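PDB 6VVR: tautomerase from Bordetella trematum, which belongs to the tautomerase family of the MIF clan, small alpha/beta proteins built from two beta-alpha-beta units, and assembles from three copies of one chain. Local coordinates for residues L2-M8 / M60-D66; K16-L20 / A40-E44; L79-N84 / V98-L102. One frame throughout, in Å; residues are numbered along the deposited sequence.

Interaction 1 is the middle of the four-stranded sheet, where strand 2-8 runs antiparallel to strand 61-68 and joins the two beta-alpha-beta units. Interactions 2 and 3 each lie within one unit and pack its helix on its own second strand, 39-45 or 98-105, which are the outermost strands of the sheet within the chain. All three are largely buried, but their chemistry differs: backbone hydrogen bonds and a histidine and two asparagines linked by hydrogen bonds in interaction 1, aliphatic packing finished by a partly exposed salt bridge in interaction 2, and branched side chains with one weak hydrogen bond from an asparagine amide in interaction 3. Interactions 2 and 3 do not touch; interaction 1 touches both.

Interaction 1 of 3, residues L2-M8 / M60-D66; sequences LLNVHIM and MALVNVD
The central antiparallel strand pair of the tautomerase sheet brings strand 2-8 against residues 60-66, joining the two beta-alpha-beta units of the MIF-type fold. Leu-2 with Asp-66, Asn-4 with Asn-64 and His-6 with Leu-62 are hydrogen-bonded pairs. The bond from Leu-2 N to Asp-66 O measures 2.8 Å.

The side chains of Leu-3, Val-5, Val-63 and Val-65 alternate with these pairs and turn to the face covered by helices 13-31 and 73-91. Leu-3 reaches both valines of the partner strand: its CG lies 4.0 Å from Val-65 CG2, side by side with that residue, while its CD2 sits 3.9 Å from Val-63 CG1.

On the other face Asn-4, His-6 and Asn-64 form a polar cluster. His-6 ND1 is bonded to the hydroxyl of Tyr-45, and Leu-62 packs on Leu-2 of the second subunit. Asp-66 forms two salt bridges, OD1 with Arg-103 of its own chain and OD2 with Arg-103 of the third subunit.

At the strand end, a water accepts from Met-8 N and donates to Met-60 O, linking the two segments. Within the cluster, Asn-4 CG lies between its backbone N and carbonyl carbon (chi1 50°), which brings the amide against Asn-64, the two amide planes 61° apart. Asn-4 OD1 accepts twice: Asn-64 ND2 approaches at 3.1 Å, tilted from the carbonyl plane, whereas His-6 NE2, 2.9 Å away, meets a lone pair of OD1 almost in the plane of its own ring.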
# COMPACT_ATOMS: atom_id res chain seq x y z
N LEU A 2 -3.35 -6.87 -8.49
CA LEU A 2 -3.33 -7.17 -7.06
C LEU A 2 -4.04 -6.04 -6.33
O LEU A 2 -3.58 -4.90 -6.34
CB LEU A 2 -1.89 -7.33 -6.57
CG LEU A 2 -1.10 -8.34 -7.42
CD1 LEU A 2 0.30 -8.51 -6.89
CD2 LEU A 2 -1.80 -9.69 -7.48
N LEU A 3 -5.17 -6.37 -5.71
CA LEU A 3 -6.02 -5.38 -5.06
C LEU A 3 -5.88 -5.48 -3.55
O LEU A 3 -5.92 -6.58 -2.99
CB LEU A 3 -7.49 -5.57 -5.44
CG LEU A 3 -7.97 -5.04 -6.79
CD1 LEU A 3 -7.27 -5.73 -7.96
CD2 LEU A 3 -9.48 -5.21 -6.90
N ASN A 4 -5.74 -4.34 -2.89
CA ASN A 4 -5.94 -4.31 -1.45
C ASN A 4 -7.01 -3.28 -1.15
O ASN A 4 -6.94 -2.14 -1.64
CB ASN A 4 -4.63 -4.05 -0.68
CG ASN A 4 -3.86 -2.87 -1.19
OD1 ASN A 4 -3.93 -1.78 -0.61
ND2 ASN A 4 -3.08 -3.08 -2.24
N VAL A 5 -8.01 -3.70 -0.38
CA VAL A 5 -9.27 -3.00 -0.24
C VAL A 5 -9.46 -2.62 1.22
O VAL A 5 -9.18 -3.41 2.12
CB VAL A 5 -10.44 -3.88 -0.72
CG1 VAL A 5 -11.74 -3.08 -0.72
CG2 VAL A 5 -10.12 -4.43 -2.08
N HIS A 6 -9.97 -1.41 1.44
CA HIS A 6 -9.99 -0.80 2.76
C HIS A 6 -11.39 -0.24 2.97
O HIS A 6 -11.82 0.62 2.21
CB HIS A 6 -8.93 0.31 2.83
CG HIS A 6 -7.56 -0.17 2.44
ND1 HIS A 6 -6.62 -0.58 3.36
CD2 HIS A 6 -7.00 -0.34 1.22
CE1 HIS A 6 -5.53 -0.96 2.73
NE2 HIS A 6 -5.73 -0.83 1.43
N ILE A 7 -12.11 -0.78 3.95
CA ILE A 7 -13.52 -0.44 4.16
C ILE A 7 -13.75 -0.17 5.63
O ILE A 7 -12.93 -0.50 6.49
CB ILE A 7 -14.48 -1.54 3.66
CG1 ILE A 7 -14.29 -2.83 4.45
CG2 ILE A 7 -14.28 -1.80 2.17
CD1 ILE A 7 -15.34 -3.89 4.13
N MET A 8 -14.88 0.46 5.91
CA MET A 8 -15.26 0.73 7.29
C MET A 8 -15.74 -0.56 7.95
O MET A 8 -16.34 -1.43 7.30
CB MET A 8 -16.37 1.79 7.35
CG MET A 8 -16.04 3.09 6.65
SD MET A 8 -14.45 3.73 7.19
CE MET A 8 -14.76 4.08 8.91
N MET A 60 -15.57 5.93 4.27
CA MET A 60 -14.77 5.83 3.06
C MET A 60 -14.64 4.37 2.67
O MET A 60 -14.81 3.46 3.49
CB MET A 60 -13.38 6.47 3.23
CG MET A 60 -12.45 5.75 4.19
SD MET A 60 -11.53 4.41 3.38
CE MET A 60 -11.52 3.19 4.70
N ALA A 61 -14.34 4.16 1.39
CA ALA A 61 -13.81 2.90 0.92
C ALA A 61 -12.69 3.23 -0.05
O ALA A 61 -12.71 4.26 -0.72
CB ALA A 61 -14.87 2.02 0.23
N LEU A 62 -11.69 2.35 -0.09
CA LEU A 62 -10.51 2.58 -0.92
C LEU A 62 -10.09 1.26 -1.56
O LEU A 62 -9.94 0.26 -0.86
CB LEU A 62 -9.36 3.14 -0.08
CG LEU A 62 -8.04 3.30 -0.83
CD1 LEU A 62 -8.15 4.39 -1.92
CD2 LEU A 62 -6.91 3.60 0.15
N VAL A 63 -9.93 1.26 -2.88
CA VAL A 63 -9.40 0.12 -3.61
C VAL A 63 -8.07 0.53 -4.22
O VAL A 63 -8.03 1.40 -5.10
CB VAL A 63 -10.38 -0.38 -4.70
CG1 VAL A 63 -9.82 -1.62 -5.40
CG2 VAL A 63 -11.76 -0.68 -4.11
N ASN A 64 -6.98 -0.08 -3.76
CA ASN A 64 -5.66 0.10 -4.35
C ASN A 64 -5.36 -1.06 -5.29
O ASN A 64 -5.48 -2.22 -4.89
CB ASN A 64 -4.59 0.17 -3.26
CG ASN A 64 -4.73 1.40 -2.39
OD1 ASN A 64 -5.17 2.46 -2.84
ND2 ASN A 64 -4.36 1.26 -1.12
N VAL A 65 -4.95 -0.74 -6.51
CA VAL A 65 -4.70 -1.74 -7.56
C VAL A 65 -3.25 -1.59 -8.02
O VAL A 65 -2.88 -0.55 -8.57
CB VAL A 65 -5.64 -1.57 -8.75
CG1 VAL A 65 -5.40 -2.70 -9.76
CG2 VAL A 65 -7.09 -1.50 -8.31
N ASP A 66 -2.45 -2.63 -7.79
CA ASP A 66 -1.14 -2.74 -8.41
C ASP A 66 -1.30 -3.64 -9.62
O ASP A 66 -1.70 -4.80 -9.49
CB ASP A 66 -0.10 -3.31 -7.44
CG ASP A 66 0.18 -2.37 -6.28
OD1 ASP A 66 0.31 -1.16 -6.50
OD2 ASP A 66 0.25 -2.85 -5.14
O HOH W 1 -16.54 1.25 3.61

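Interaction 2 of 3, residues K16-L20 / A40-E44; sequences KTALL and AILQE
Lys-16 and Glu-44 meet in a salt bridge where helix 13-31 passes over strand 39-45. The ammonium NZ of Lys-16 donates to Glu-44 OE2 at 2.7 Å, coming from above the carboxylate plane, 79° out of it, so the carboxylate presents its flat side to the lysine. Glu-44 OE1 is 3.7 Å from Lys-16 NZ, and the grip on the carboxylate is therefore one-sided. The lysine chain reaches this position through a single bend at chi3 (-71°), and crosses the glutamate at about a right angle. Both residues are partly exposed, which probably softens the pull between their charges.

The contact belongs to the first beta-alpha-beta unit, strand 2-8, helix 13-31 and strand 39-45, and the N-to-C directions of the two segments differ by 145°. Behind the ion pair the interface is aliphatic. Leu-42 points at the helix, and its CD2 touches Lys-16 CB at 3.8 Å, so the lysine stem covers the leucine while its charged tip goes on to Glu-44. The other branch, Leu-42 CD1, meets Leu-19 CD2 at 4.3 Å. Farther along, Leu-20 CD2 lies 4.1 Å from Ala-40 CB.

Several backbone groups have partners of their own: Leu-20 N donates to Lys-16 O within the helix, while Ile-41 and Gln-43 pair with Leu-3, Val-5 and Ile-7 of strand 2-8. Ala-40 and Ile-41 also join an antiparallel ladder with a strand of the third subunit.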
# COMPACT_ATOMS: atom_id res chain seq x y z
N LYS A 16 -19.12 -8.71 2.88
CA LYS A 16 -17.71 -8.59 2.51
C LYS A 16 -17.29 -9.69 1.53
O LYS A 16 -16.49 -9.45 0.62
CB LYS A 16 -16.86 -8.60 3.78
CG LYS A 16 -17.01 -7.32 4.63
CD LYS A 16 -16.04 -7.28 5.81
CE LYS A 16 -16.41 -8.29 6.89
NZ LYS A 16 -15.39 -8.31 7.99
N THR A 17 -17.84 -10.90 1.70
CA THR A 17 -17.62 -11.96 0.71
C THR A 17 -18.08 -11.52 -0.67
O THR A 17 -17.36 -11.70 -1.66
CB THR A 17 -18.38 -13.22 1.12
OG1 THR A 17 -17.80 -13.76 2.31
CG2 THR A 17 -18.34 -14.26 0.01
N ALA A 18 -19.29 -10.98 -0.77
CA ALA A 18 -19.81 -10.55 -2.06
C ALA A 18 -18.97 -9.43 -2.64
O ALA A 18 -18.79 -9.36 -3.86
CB ALA A 18 -21.27 -10.10 -1.92
N LEU A 19 -18.44 -8.55 -1.78
CA LEU A 19 -17.58 -7.48 -2.27
C LEU A 19 -16.34 -8.04 -2.96
O LEU A 19 -15.99 -7.63 -4.06
CB LEU A 19 -17.19 -6.56 -1.11
CG LEU A 19 -16.05 -5.58 -1.40
CD1 LEU A 19 -16.48 -4.53 -2.43
CD2 LEU A 19 -15.55 -4.91 -0.13
N LEU A 20 -15.67 -9.00 -2.31
CA LEU A 20 -14.47 -9.59 -2.90
C LEU A 20 -14.76 -10.21 -4.25
O LEU A 20 -14.02 -9.99 -5.22
CB LEU A 20 -13.89 -10.64 -1.95
CG LEU A 20 -13.23 -10.12 -0.68
CD1 LEU A 20 -12.93 -11.27 0.27
CD2 LEU A 20 -11.97 -9.33 -1.03
N ALA A 40 -7.42 -10.17 -4.38
CA ALA A 40 -7.85 -9.03 -3.57
C ALA A 40 -7.85 -9.44 -2.11
O ALA A 40 -8.27 -10.54 -1.76
CB ALA A 40 -9.24 -8.53 -4.00
N ILE A 41 -7.36 -8.54 -1.26
CA ILE A 41 -7.35 -8.75 0.18
C ILE A 41 -7.98 -7.53 0.82
O ILE A 41 -7.86 -6.41 0.31
CB ILE A 41 -5.92 -9.00 0.73
CG1 ILE A 41 -5.02 -7.78 0.56
CG2 ILE A 41 -5.29 -10.18 -0.00
CD1 ILE A 41 -3.56 -8.05 1.00
N LEU A 42 -8.65 -7.75 1.95
CA LEU A 42 -9.54 -6.78 2.56
C LEU A 42 -9.11 -6.46 3.99
O LEU A 42 -8.66 -7.34 4.74
CB LEU A 42 -10.97 -7.33 2.57
CG LEU A 42 -12.11 -6.51 3.19
CD1 LEU A 42 -12.21 -5.15 2.52
CD2 LEU A 42 -13.40 -7.27 3.02
N GLN A 43 -9.27 -5.19 4.36
CA GLN A 43 -9.06 -4.72 5.73
C GLN A 43 -10.17 -3.77 6.14
O GLN A 43 -10.62 -2.96 5.32
CB GLN A 43 -7.72 -4.01 5.89
CG GLN A 43 -6.72 -4.84 6.65
CD GLN A 43 -5.31 -4.46 6.30
OE1 GLN A 43 -5.07 -3.44 5.64
NE2 GLN A 43 -4.36 -5.29 6.71
N GLU A 44 -10.57 -3.85 7.41
CA GLU A 44 -11.63 -3.02 7.98
C GLU A 44 -11.05 -1.98 8.93
O GLU A 44 -10.11 -2.25 9.67
CB GLU A 44 -12.65 -3.84 8.77
CG GLU A 44 -13.34 -4.97 8.10
CD GLU A 44 -14.45 -5.49 9.01
OE1 GLU A 44 -14.21 -5.63 10.23
OE2 GLU A 44 -15.57 -5.71 8.52

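Interaction 3 of 3, residues L79-N84 / V98-L102; sequences LILALN and VRVVL
Val-100 of strand 98-105 sits at the middle of this contact, wedged between Ile-80, Leu-83 and Asn-84 of helix 73-91. Its CB lies 4.1 Å from Ile-80 CG2, and its CG1 is 4.0 Å from Leu-83 CD1, the Val-100 and Leu-83 side chains crossing at about a right angle. The other branch, CG2, rests on the helix backbone, near Ile-80 O and Asn-84 N.

Toward one end of the helix segment Leu-102 takes over: its CD1 meets Ile-80 CG1 at 3.7 Å and its CD2 meets Leu-79 CD2 at 3.8 Å, so its two methyls are shared between successive helix residues. At the other end Asn-84 slides past Val-98 in the opposite direction. With CG anti to the backbone N (chi1 -151°), its amide is carried to the strand, where ND2 makes a weak bond to Val-98 O at 3.3 Å. A water also accepts weakly from this ND2 and from Val-100 N.

In the next shell Arg-99 NH2 donates to Val-98 O at 2.8 Å from above the carbonyl plane, and bonds to Lys-96 O as well. The contact closes the second beta-alpha-beta unit, strand 61-68, helix 73-91 and strand 98-105, and Val-65 of strand 61-68 touches both Leu-83 and Leu-102. Val-100 and Leu-102 make backbone hydrogen bonds to the second subunit, while Ile-80 and Asn-84 pack on Gly-115 of that chain.

The helix is thus held chiefly by interlocking aliphatic branches, whereas Asn-84 adds only a weak polar link to Val-98 O, an acceptor it shares with the shorter bond from Arg-99 of the strand itself.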
# COMPACT_ATOMS: atom_id res chain seq x y z
N LEU A 79 -11.68 0.35 -15.67
CA LEU A 79 -11.38 -0.39 -14.45
C LEU A 79 -11.73 0.42 -13.20
O LEU A 79 -12.35 -0.10 -12.27
CB LEU A 79 -9.90 -0.80 -14.44
CG LEU A 79 -9.32 -1.52 -13.21
CD1 LEU A 79 -10.00 -2.87 -12.96
CD2 LEU A 79 -7.81 -1.71 -13.39
N ILE A 80 -11.34 1.70 -13.17
CA ILE A 80 -11.68 2.57 -12.03
C ILE A 80 -13.19 2.65 -11.87
O ILE A 80 -13.72 2.54 -10.76
CB ILE A 80 -11.08 3.97 -12.22
CG1 ILE A 80 -9.55 3.92 -12.13
CG2 ILE A 80 -11.67 4.96 -11.22
CD1 ILE A 80 -8.86 5.19 -12.57
N LEU A 81 -13.90 2.83 -12.98
CA LEU A 81 -15.35 2.95 -12.93
C LEU A 81 -15.99 1.66 -12.44
O LEU A 81 -16.87 1.69 -11.58
CB LEU A 81 -15.88 3.32 -14.32
CG LEU A 81 -17.37 3.65 -14.50
CD1 LEU A 81 -17.77 4.84 -13.65
CD2 LEU A 81 -17.65 3.94 -15.97
N ALA A 82 -15.54 0.52 -12.97
CA ALA A 82 -16.14 -0.76 -12.60
C ALA A 82 -15.85 -1.11 -11.15
O ALA A 82 -16.71 -1.67 -10.46
CB ALA A 82 -15.64 -1.87 -13.54
N LEU A 83 -14.64 -0.81 -10.67
CA LEU A 83 -14.33 -1.07 -9.27
C LEU A 83 -15.13 -0.15 -8.35
O LEU A 83 -15.68 -0.60 -7.34
CB LEU A 83 -12.83 -0.92 -9.03
CG LEU A 83 -11.97 -2.01 -9.67
CD1 LEU A 83 -10.50 -1.65 -9.56
CD2 LEU A 83 -12.25 -3.37 -9.03
N ASN A 84 -15.22 1.14 -8.69
CA ASN A 84 -16.02 2.05 -7.88
C ASN A 84 -17.46 1.55 -7.76
O ASN A 84 -18.01 1.48 -6.66
CB ASN A 84 -15.98 3.47 -8.47
CG ASN A 84 -16.15 4.57 -7.40
OD1 ASN A 84 -17.28 4.94 -7.05
ND2 ASN A 84 -15.04 5.10 -6.89
N VAL A 98 -16.15 6.56 -2.32
CA VAL A 98 -15.23 5.50 -2.72
C VAL A 98 -14.12 6.13 -3.53
O VAL A 98 -14.35 7.08 -4.29
CB VAL A 98 -15.97 4.43 -3.55
CG1 VAL A 98 -15.04 3.29 -3.94
CG2 VAL A 98 -17.16 3.90 -2.77
N ARG A 99 -12.90 5.62 -3.38
CA ARG A 99 -11.77 6.01 -4.20
C ARG A 99 -11.06 4.76 -4.72
O ARG A 99 -10.98 3.75 -4.01
CB ARG A 99 -10.78 6.89 -3.43
CG ARG A 99 -11.28 8.30 -3.12
CD ARG A 99 -11.63 9.09 -4.39
NE ARG A 99 -12.08 10.44 -4.06
CZ ARG A 99 -13.34 10.76 -3.75
NH1 ARG A 99 -13.66 12.02 -3.47
NH2 ARG A 99 -14.28 9.83 -3.71
N VAL A 100 -10.55 4.84 -5.95
CA VAL A 100 -9.76 3.78 -6.57
C VAL A 100 -8.44 4.38 -7.03
O VAL A 100 -8.44 5.44 -7.66
CB VAL A 100 -10.48 3.16 -7.79
CG1 VAL A 100 -9.62 2.04 -8.39
CG2 VAL A 100 -11.85 2.66 -7.41
N VAL A 101 -7.33 3.71 -6.72
CA VAL A 101 -6.00 4.14 -7.12
C VAL A 101 -5.35 3.01 -7.90
O VAL A 101 -5.30 1.87 -7.43
CB VAL A 101 -5.13 4.50 -5.90
CG1 VAL A 101 -3.73 4.94 -6.36
CG2 VAL A 101 -5.81 5.56 -5.06
N LEU A 102 -4.86 3.32 -9.10
CA LEU A 102 -4.13 2.36 -9.92
C LEU A 102 -2.65 2.71 -9.86
O LEU A 102 -2.28 3.87 -10.04
CB LEU A 102 -4.60 2.38 -11.37
CG LEU A 102 -6.11 2.29 -11.66
CD1 LEU A 102 -6.35 2.26 -13.16
CD2 LEU A 102 -6.74 1.06 -10.98
O HOH W 2 -12.58 6.39 -7.58